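Local coordinates for protein putative TRAP PERIPLASMIC SOLUTE BINDING PROTEIN (PDB 4PBQ) that binds L-gulonate and, as a family 7 solute-binding protein, probably delivers it in the periplasm to a TRAP transporter, at residues Asn207-Ile212 / Asp278-His283; Gln186-Ser191 / Lys200-Gln205. All coordinates share one frame; numbering follows the deposited sequence.

Contact 1. Residues Asn207-Ile212 / Asp278-His283. With 2UF (L-gulonate), chain D.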
ATOM      1  N   ASN A 207      -7.815  -5.566  -1.201  1.00  7.16           N
ATOM      2  CA  ASN A 207      -6.630  -5.291  -0.398  1.00  5.33           C
ATOM      3  C   ASN A 207      -5.720  -6.501  -0.530  1.00  8.08           C
ATOM      4  O   ASN A 207      -6.141  -7.543  -1.039  1.00  5.81           O
ATOM      5  CB  ASN A 207      -7.016  -5.027   1.081  1.00  5.31           C
ATOM      6  CG  ASN A 207      -6.900  -3.541   1.475  1.00  7.52           C
ATOM      7  OD1 ASN A 207      -5.848  -2.921   1.338  1.00  8.35           O
ATOM      8  ND2 ASN A 207      -7.987  -2.984   1.968  1.00  6.77           N
ATOM      9  N   PRO A 208      -4.469  -6.374  -0.091  1.00  7.24           N
ATOM     10  CA  PRO A 208      -3.575  -7.531  -0.159  1.00  8.15           C
ATOM     11  C   PRO A 208      -4.025  -8.661   0.757  1.00  8.67           C
ATOM     12  O   PRO A 208      -4.730  -8.417   1.751  1.00  7.44           O
ATOM     13  CB  PRO A 208      -2.209  -6.953   0.266  1.00  8.13           C
ATOM     14  CG  PRO A 208      -2.330  -5.471   0.011  1.00  7.09           C
ATOM     15  CD  PRO A 208      -3.769  -5.149   0.308  1.00  6.10           C
ATOM     16  N   TYR A 209      -3.586  -9.881   0.446  1.00  7.57           N
ATOM     17  CA  TYR A 209      -3.879 -11.053   1.278  1.00  8.42           C
ATOM     18  C   TYR A 209      -3.588 -10.814   2.763  1.00  7.57           C
ATOM     19  O   TYR A 209      -4.396 -11.186   3.610  1.00  8.06           O
ATOM     20  CB  TYR A 209      -3.081 -12.283   0.809  1.00  8.36           C
ATOM     21  CG  TYR A 209      -3.745 -13.078  -0.285  1.00  8.32           C
ATOM     22  CD1 TYR A 209      -4.898 -13.804  -0.049  1.00 16.04           C
ATOM     23  CD2 TYR A 209      -3.191 -13.129  -1.550  1.00 12.47           C
ATOM     24  CE1 TYR A 209      -5.492 -14.564  -1.065  1.00 17.69           C
ATOM     25  CE2 TYR A 209      -3.786 -13.848  -2.556  1.00 15.47           C
ATOM     26  CZ  TYR A 209      -4.923 -14.573  -2.309  1.00 14.79           C
ATOM     27  OH  TYR A 209      -5.483 -15.301  -3.350  1.00 23.50           O
HETATM   28  N   MSE A 210      -2.427 -10.237   3.093  1.00  7.40           N
HETATM   29  CA  MSE A 210      -2.070 -10.136   4.500  1.00  7.68           C
HETATM   30  C   MSE A 210      -3.016  -9.234   5.254  1.00  9.09           C
HETATM   31  O   MSE A 210      -3.399  -9.565   6.377  1.00  8.76           O
HETATM   32  CB  MSE A 210      -0.617  -9.704   4.719  1.00  8.86           C
HETATM   33  CG  MSE A 210       0.368 -10.714   4.169  1.00 10.00           C
HETATM   34 SE   MSE A 210       2.216 -10.301   4.626  0.97 14.50          SE
HETATM   35  CE  MSE A 210       2.515  -8.855   3.382  1.00 14.48           C
ATOM     36  N   LEU A 211      -3.443  -8.127   4.646  1.00  7.74           N
ATOM     37  CA  LEU A 211      -4.452  -7.290   5.273  1.00  8.93           C
ATOM     38  C   LEU A 211      -5.769  -8.049   5.515  1.00  8.31           C
ATOM     39  O   LEU A 211      -6.380  -7.952   6.580  1.00  7.25           O
ATOM     40  CB  LEU A 211      -4.685  -6.039   4.408  1.00  7.72           C
ATOM     41  CG  LEU A 211      -5.601  -4.910   4.882  1.00 14.55           C
ATOM     42  CD1 LEU A 211      -7.096  -5.252   4.894  1.00 10.57           C
ATOM     43  CD2 LEU A 211      -5.152  -4.424   6.208  1.00 18.55           C
ATOM     44  N   ILE A 212      -6.222  -8.802   4.519  1.00  7.16           N
ATOM     45  CA  ILE A 212      -7.444  -9.578   4.643  1.00  7.49           C
ATOM     46  C   ILE A 212      -7.396 -10.547   5.828  1.00  7.71           C
ATOM     47  O   ILE A 212      -8.381 -10.708   6.542  1.00  9.97           O
ATOM     48  CB  ILE A 212      -7.736 -10.286   3.314  1.00  7.19           C
ATOM     49  CG1 ILE A 212      -8.104  -9.220   2.292  1.00  9.63           C
ATOM     50  CG2 ILE A 212      -8.867 -11.302   3.460  1.00 10.51           C
ATOM     51  CD1 ILE A 212      -8.217  -9.746   0.863  1.00  9.54           C
ATOM     52  N   ASP A 278      -1.972 -19.890   2.289  1.00 12.04           N
ATOM     53  CA  ASP A 278      -2.252 -21.240   2.747  1.00 15.70           C
ATOM     54  C   ASP A 278      -3.271 -21.235   3.897  1.00 12.14           C
ATOM     55  O   ASP A 278      -4.197 -22.046   3.912  1.00 13.42           O
ATOM     56  CB  ASP A 278      -0.964 -21.914   3.196  1.00 12.96           C
ATOM     57  CG  ASP A 278      -1.140 -23.407   3.445  1.00 22.09           C
ATOM     58  OD1 ASP A 278      -1.494 -24.120   2.488  1.00 27.35           O
ATOM     59  OD2 ASP A 278      -0.944 -23.844   4.594  1.00 34.51           O
ATOM     60  N   TYR A 279      -3.066 -20.332   4.857  1.00 12.61           N
ATOM     61  CA  TYR A 279      -3.980 -20.160   5.984  1.00 11.74           C
ATOM     62  C   TYR A 279      -5.420 -19.944   5.496  1.00 15.05           C
ATOM     63  O   TYR A 279      -6.369 -20.601   5.961  1.00 11.72           O
ATOM     64  CB  TYR A 279      -3.533 -18.963   6.837  1.00 10.52           C
ATOM     65  CG  TYR A 279      -4.408 -18.697   8.048  1.00 11.47           C
ATOM     66  CD1 TYR A 279      -5.598 -17.986   7.924  1.00 12.65           C
ATOM     67  CD2 TYR A 279      -4.029 -19.126   9.301  1.00 12.83           C
ATOM     68  CE1 TYR A 279      -6.400 -17.752   9.001  1.00 15.13           C
ATOM     69  CE2 TYR A 279      -4.831 -18.890  10.399  1.00 16.84           C
ATOM     70  CZ  TYR A 279      -6.012 -18.203  10.240  1.00 15.94           C
ATOM     71  OH  TYR A 279      -6.833 -17.954  11.317  1.00 23.04           O
ATOM     72  N   LEU A 280      -5.585 -19.003   4.575  1.00 12.58           N
ATOM     73  CA  LEU A 280      -6.915 -18.658   4.082  1.00 11.99           C
ATOM     74  C   LEU A 280      -7.553 -19.799   3.288  1.00 21.08           C
ATOM     75  O   LEU A 280      -8.768 -19.984   3.320  1.00 30.02           O
ATOM     76  CB  LEU A 280      -6.848 -17.381   3.247  1.00 13.46           C
ATOM     77  CG  LEU A 280      -6.512 -16.153   4.100  1.00 13.08           C
ATOM     78  CD1 LEU A 280      -6.229 -14.923   3.247  1.00 16.26           C
ATOM     79  CD2 LEU A 280      -7.655 -15.858   5.072  1.00 19.09           C
ATOM     80  N   ALA A 281      -6.737 -20.602   2.631  1.00 16.31           N
ATOM     81  CA  ALA A 281      -7.260 -21.806   1.990  1.00 14.25           C
ATOM     82  C   ALA A 281      -7.860 -22.786   3.001  1.00 20.29           C
ATOM     83  O   ALA A 281      -8.716 -23.603   2.664  1.00 21.17           O
ATOM     84  CB  ALA A 281      -6.173 -22.493   1.189  1.00 19.50           C
ATOM     85  N   LYS A 282      -7.406 -22.710   4.240  1.00 13.67           N
ATOM     86  CA  LYS A 282      -7.693 -23.779   5.198  1.00 12.86           C
ATOM     87  C   LYS A 282      -8.600 -23.338   6.347  1.00 17.45           C
ATOM     88  O   LYS A 282      -8.776 -24.079   7.319  1.00 18.22           O
ATOM     89  CB  LYS A 282      -6.361 -24.341   5.739  1.00 13.29           C
ATOM     90  CG  LYS A 282      -5.590 -25.112   4.662  1.00 13.79           C
ATOM     91  CD  LYS A 282      -4.170 -25.437   5.065  1.00 14.17           C
ATOM     92  CE  LYS A 282      -3.501 -26.348   4.027  1.00 18.23           C
ATOM     93  NZ  LYS A 282      -2.063 -26.559   4.296  1.00 15.32           N
ATOM     94  N   HIS A 283      -9.227 -22.175   6.207  1.00 15.27           N
ATOM     95  CA  HIS A 283     -10.114 -21.672   7.251  1.00 14.93           C
ATOM     96  C   HIS A 283     -11.492 -21.319   6.717  1.00 16.93           C
ATOM     97  O   HIS A 283     -12.165 -20.457   7.274  1.00 21.41           O
ATOM     98  CB  HIS A 283      -9.507 -20.465   7.961  1.00 14.11           C
ATOM     99  CG  HIS A 283      -8.409 -20.829   8.920  1.00 14.43           C
ATOM    100  ND1 HIS A 283      -7.152 -21.192   8.498  1.00 14.69           N
ATOM    101  CD2 HIS A 283      -8.391 -20.913  10.272  1.00 16.17           C
ATOM    102  CE1 HIS A 283      -6.401 -21.485   9.544  1.00 15.06           C
ATOM    103  NE2 HIS A 283      -7.133 -21.332  10.635  1.00 15.03           N
TER
HETATM  104  O6A 2UF D 401      -7.341   1.512   3.007  1.00  6.48           O
HETATM  105  C6  2UF D 401      -6.862   0.793   2.119  1.00 10.19           C
HETATM  106  O6B 2UF D 401      -7.480  -0.068   1.475  1.00  8.56           O
HETATM  107  C5  2UF D 401      -5.353   0.953   1.838  1.00  8.06           C
HETATM  108  O5  2UF D 401      -4.854  -0.276   1.358  1.00  5.42           O
HETATM  109  C4  2UF D 401      -5.104   2.061   0.790  1.00  8.76           C
HETATM  110  O4  2UF D 401      -5.497   3.335   1.326  1.00  6.81           O
HETATM  111  C3  2UF D 401      -3.614   2.072   0.385  1.00  5.48           C
HETATM  112  O3  2UF D 401      -2.713   2.096   1.545  1.00  5.86           O
HETATM  113  C2  2UF D 401      -3.285   3.277  -0.513  1.00  6.75           C
HETATM  114  O2  2UF D 401      -2.023   2.973  -1.076  1.00  6.20           O
HETATM  115  C1  2UF D 401      -4.299   3.422  -1.689  1.00  4.97           C
HETATM  116  O1  2UF D 401      -3.814   4.462  -2.552  1.00  6.69           O
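Leu280 reaches across to Tyr209 and Ile212 with one methyl, which carries the contact between 207-212 and 278-283. From the backbone its CB heads for the other segment. At CG, anti to the carbonyl carbon (chi1 -68°), the chain forks, and CD1 runs on to the rim of the Tyr209 ring, near the ring plane and 3.7 Å from its CD1. The same methyl lies 4.5 Å from Ile212 CG2, while Leu280 CD2 stays 5.0 Å from that carbon. Ile224 packs against all three residues, and the Tyr209 hydroxyl is hydrogen-bonded to Gln226. In this solute-binding protein, strand 204-208 turns into helix 209-214 with Pro208 at the N-cap position, and that short helix packs on the last turns of the long helix 248-281, where Met210 also touches Thr272 and Val276. On the strand, Asn207 grips L-gulonate with both ends of its amide: OD1 accepts from the ligand O5 at 2.8 Å, and ND2 donates to the carboxylate O6B at 3.0 Å. Gln205 OE1 also bonds ND2, fixing which end of the amide is nitrogen. In 278-283, His283 ND1 donates to Tyr279 O (2.7 Å, 157°), and its imidazole faces the phenol ring, with Tyr279 CZ over its centre. Lys282 N reaches the same carbonyl oxygen from the opposite face of its plane.

Contact 2. Residues Gln186-Ser191 / Lys200-Gln205; sequences QSMPLS and KVIDGQ
The carboxamide of Gln186 meets Val201 at its oxygen end: Val201 CG1 sits 3.6 Å from OE1 and well off the amide plane. A water, displaced to the same side but much nearer the plane, donates to Gln186 OE1 at 2.6 Å and to Val201 O at 2.9 Å, tying the tip of one side chain to the backbone of the other segment. The Gln186 chain runs extended, with CG anti to the backbone N (chi1 -178°), which carries the amide out to that water. Deeper in, selenomethionine Met188 bends at its last torsion (chi3 73°) and lays CE 3.9 Å from Ile202 CG2. Ala196 of helix 193-198 touches both of these side chains, so the link between strands 184-187 and 204-208 folds back over the pair. That helix ends in a Schellman motif, with Lys200 at positive phi. On the pocket side, Leu190 touches L-gulonate, and Met188 O accepts from NE of Arg167, whose NH1 binds the ligand; the backbone here thus helps to position a first-shell arginine. The contact rests on one apolar touch and a bridging water, with no direct polar bond between the segments, and so probably owes little to specific polar recognition.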
ATOM      1  N   GLN A 186     -17.760   2.349  -3.586  1.00  7.11           N
ATOM      2  CA  GLN A 186     -18.060   3.342  -2.573  1.00  6.66           C
ATOM      3  C   GLN A 186     -16.781   3.585  -1.792  1.00  6.20           C
ATOM      4  O   GLN A 186     -16.291   2.715  -1.075  1.00  7.82           O
ATOM      5  CB  GLN A 186     -19.182   2.930  -1.604  1.00 11.09           C
ATOM      6  CG  GLN A 186     -19.441   4.111  -0.599  1.00 19.68           C
ATOM      7  CD  GLN A 186     -20.773   4.060   0.175  1.00 20.05           C
ATOM      8  OE1 GLN A 186     -21.694   3.315  -0.167  1.00 21.98           O
ATOM      9  NE2 GLN A 186     -20.863   4.864   1.230  1.00 14.85           N
ATOM     10  N   SER A 187     -16.213   4.757  -1.963  1.00  7.47           N
ATOM     11  CA  SER A 187     -14.954   5.105  -1.298  1.00  7.14           C
ATOM     12  C   SER A 187     -15.218   5.383   0.173  1.00  7.63           C
ATOM     13  O   SER A 187     -16.108   6.130   0.502  1.00  9.51           O
ATOM     14  CB  SER A 187     -14.327   6.340  -1.973  1.00  7.39           C
ATOM     15  OG  SER A 187     -13.155   6.780  -1.307  1.00  8.24           O
HETATM   16  N   MSE A 188     -14.439   4.771   1.067  1.00  7.27           N
HETATM   17  CA  MSE A 188     -14.587   5.041   2.491  1.00  5.85           C
HETATM   18  C   MSE A 188     -13.298   4.652   3.213  1.00  5.63           C
HETATM   19  O   MSE A 188     -12.523   3.846   2.703  1.00  7.82           O
HETATM   20  CB  MSE A 188     -15.760   4.261   3.084  1.00 10.98           C
HETATM   21  CG  MSE A 188     -15.626   2.794   3.015  1.00 13.75           C
HETATM   22 SE   MSE A 188     -17.242   1.792   3.579  0.90 13.13          SE
HETATM   23  CE  MSE A 188     -18.423   2.046   2.206  1.00 11.64           C
ATOM     24  N   PRO A 189     -13.089   5.210   4.400  1.00  5.83           N
ATOM     25  CA  PRO A 189     -11.925   4.779   5.187  1.00  6.13           C
ATOM     26  C   PRO A 189     -11.955   3.312   5.516  1.00  7.39           C
ATOM     27  O   PRO A 189     -13.008   2.690   5.684  1.00  7.38           O
ATOM     28  CB  PRO A 189     -12.078   5.548   6.499  1.00  7.47           C
ATOM     29  CG  PRO A 189     -13.060   6.616   6.254  1.00 12.69           C
ATOM     30  CD  PRO A 189     -13.916   6.195   5.106  1.00  8.34           C
ATOM     31  N   LEU A 190     -10.767   2.761   5.706  1.00  6.78           N
ATOM     32  CA  LEU A 190     -10.634   1.357   5.976  1.00  6.48           C
ATOM     33  C   LEU A 190     -11.381   0.968   7.241  1.00  7.70           C
ATOM     34  O   LEU A 190     -11.912  -0.136   7.334  1.00  8.94           O
ATOM     35  CB  LEU A 190      -9.138   1.045   6.122  1.00  7.88           C
ATOM     36  CG  LEU A 190      -8.733  -0.396   6.390  1.00 11.73           C
ATOM     37  CD1 LEU A 190      -9.125  -1.302   5.277  1.00 12.54           C
ATOM     38  CD2 LEU A 190      -7.238  -0.441   6.638  1.00 16.26           C
ATOM     39  N   SER A 191     -11.381   1.865   8.219  1.00  8.03           N
ATOM     40  CA  SER A 191     -12.036   1.606   9.500  1.00 11.36           C
ATOM     41  C   SER A 191     -13.554   1.408   9.382  1.00 12.35           C
ATOM     42  O   SER A 191     -14.196   0.994  10.341  1.00 10.54           O
ATOM     43  CB  SER A 191     -11.803   2.790  10.407  1.00 11.25           C
ATOM     44  OG  SER A 191     -12.389   3.947   9.804  1.00 14.94           O
ATOM     45  N   LYS A 200     -24.877  -4.348   5.100  1.00 15.25           N
ATOM     46  CA  LYS A 200     -25.214  -4.720   3.711  1.00 15.97           C
ATOM     47  C   LYS A 200     -25.163  -3.554   2.730  1.00 17.85           C
ATOM     48  O   LYS A 200     -25.924  -3.510   1.757  1.00 22.14           O
ATOM     49  CB  LYS A 200     -26.591  -5.390   3.638  1.00 17.13           C
ATOM     50  CG  LYS A 200     -26.748  -6.612   4.504  1.00 27.16           C
ATOM     51  CD  LYS A 200     -28.133  -7.247   4.278  1.00 24.41           C
ATOM     52  CE  LYS A 200     -28.241  -8.594   4.921  1.00 36.73           C
ATOM     53  NZ  LYS A 200     -28.302  -8.509   6.404  1.00 47.73           N
ATOM     54  N   VAL A 201     -24.244  -2.623   2.973  1.00 13.07           N
ATOM     55  CA  VAL A 201     -24.049  -1.469   2.117  1.00 11.03           C
ATOM     56  C   VAL A 201     -23.084  -1.799   0.990  1.00 13.72           C
ATOM     57  O   VAL A 201     -23.145  -1.218  -0.083  1.00 13.57           O
ATOM     58  CB  VAL A 201     -23.538  -0.253   2.936  1.00 15.00           C
ATOM     59  CG1 VAL A 201     -23.180   0.903   2.044  1.00 16.29           C
ATOM     60  CG2 VAL A 201     -24.603   0.166   3.943  1.00 24.57           C
ATOM     61  N   ILE A 202     -22.172  -2.724   1.261  1.00 12.25           N
ATOM     62  CA  ILE A 202     -21.229  -3.198   0.264  1.00 11.20           C
ATOM     63  C   ILE A 202     -21.240  -4.718   0.299  1.00  8.92           C
ATOM     64  O   ILE A 202     -21.699  -5.322   1.269  1.00 10.32           O
ATOM     65  CB  ILE A 202     -19.791  -2.710   0.555  1.00  8.40           C
ATOM     66  CG1 ILE A 202     -19.338  -3.123   1.957  1.00  7.21           C
ATOM     67  CG2 ILE A 202     -19.687  -1.147   0.372  1.00 11.13           C
ATOM     68  CD1 ILE A 202     -17.885  -2.700   2.282  1.00  7.68           C
ATOM     69  N   ASP A 203     -20.705  -5.325  -0.754  1.00  8.46           N
ATOM     70  CA  ASP A 203     -20.581  -6.777  -0.863  1.00 10.06           C
ATOM     71  C   ASP A 203     -19.162  -7.266  -0.573  1.00 10.42           C
ATOM     72  O   ASP A 203     -18.951  -8.452  -0.286  1.00 10.54           O
ATOM     73  CB  ASP A 203     -20.927  -7.215  -2.266  1.00  9.50           C
ATOM     74  CG  ASP A 203     -22.348  -6.871  -2.643  1.00 17.80           C
ATOM     75  OD1 ASP A 203     -23.258  -7.236  -1.871  1.00 16.40           O
ATOM     76  OD2 ASP A 203     -22.533  -6.219  -3.699  1.00 17.61           O
ATOM     77  N   GLY A 204     -18.196  -6.356  -0.678  1.00  8.57           N
ATOM     78  CA  GLY A 204     -16.811  -6.709  -0.477  1.00  7.89           C
ATOM     79  C   GLY A 204     -15.886  -5.510  -0.557  1.00  8.02           C
ATOM     80  O   GLY A 204     -16.300  -4.332  -0.505  1.00  6.83           O
ATOM     81  N   GLN A 205     -14.600  -5.812  -0.635  1.00  7.60           N
ATOM     82  CA  GLN A 205     -13.557  -4.801  -0.650  1.00  5.78           C
ATOM     83  C   GLN A 205     -12.354  -5.394  -1.384  1.00  8.98           C
ATOM     84  O   GLN A 205     -12.438  -6.510  -1.900  1.00  8.05           O
ATOM     85  CB  GLN A 205     -13.186  -4.338   0.790  1.00  6.68           C
ATOM     86  CG  GLN A 205     -12.611  -5.415   1.702  1.00  9.08           C
ATOM     87  CD  GLN A 205     -11.109  -5.597   1.563  1.00  8.03           C
ATOM     88  OE1 GLN A 205     -10.342  -4.659   1.758  1.00  9.14           O
ATOM     89  NE2 GLN A 205     -10.690  -6.794   1.162  1.00  8.94           N
TER
HETATM   90  O   HOH W   1     -21.895   1.010  -1.442  1.00 22.15           O

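Contact 2 closes before contact 1 opens along the chain, and strand 204-208 serves both: it leaves contact 2 at Gln205 and enters contact 1 at Asn207. Their centres lie 18 Å apart, yet the near ends touch, with Ile212 CG1 3.7 Å from Gln205 NE2 and Leu190 CD1 3.9 Å from Asn207 ND2. This strand pairs antiparallel with strand 136-151 in the mixed sheet, whereas strand 184-187 of contact 2 belongs to a separate two-stranded parallel sheet. Asn207 and Leu190 both line the L-gulonate pocket, so one wall of the site is built where the contacts adjoin, and Leu280 lies on the far side of helix 209-214 from the ligand.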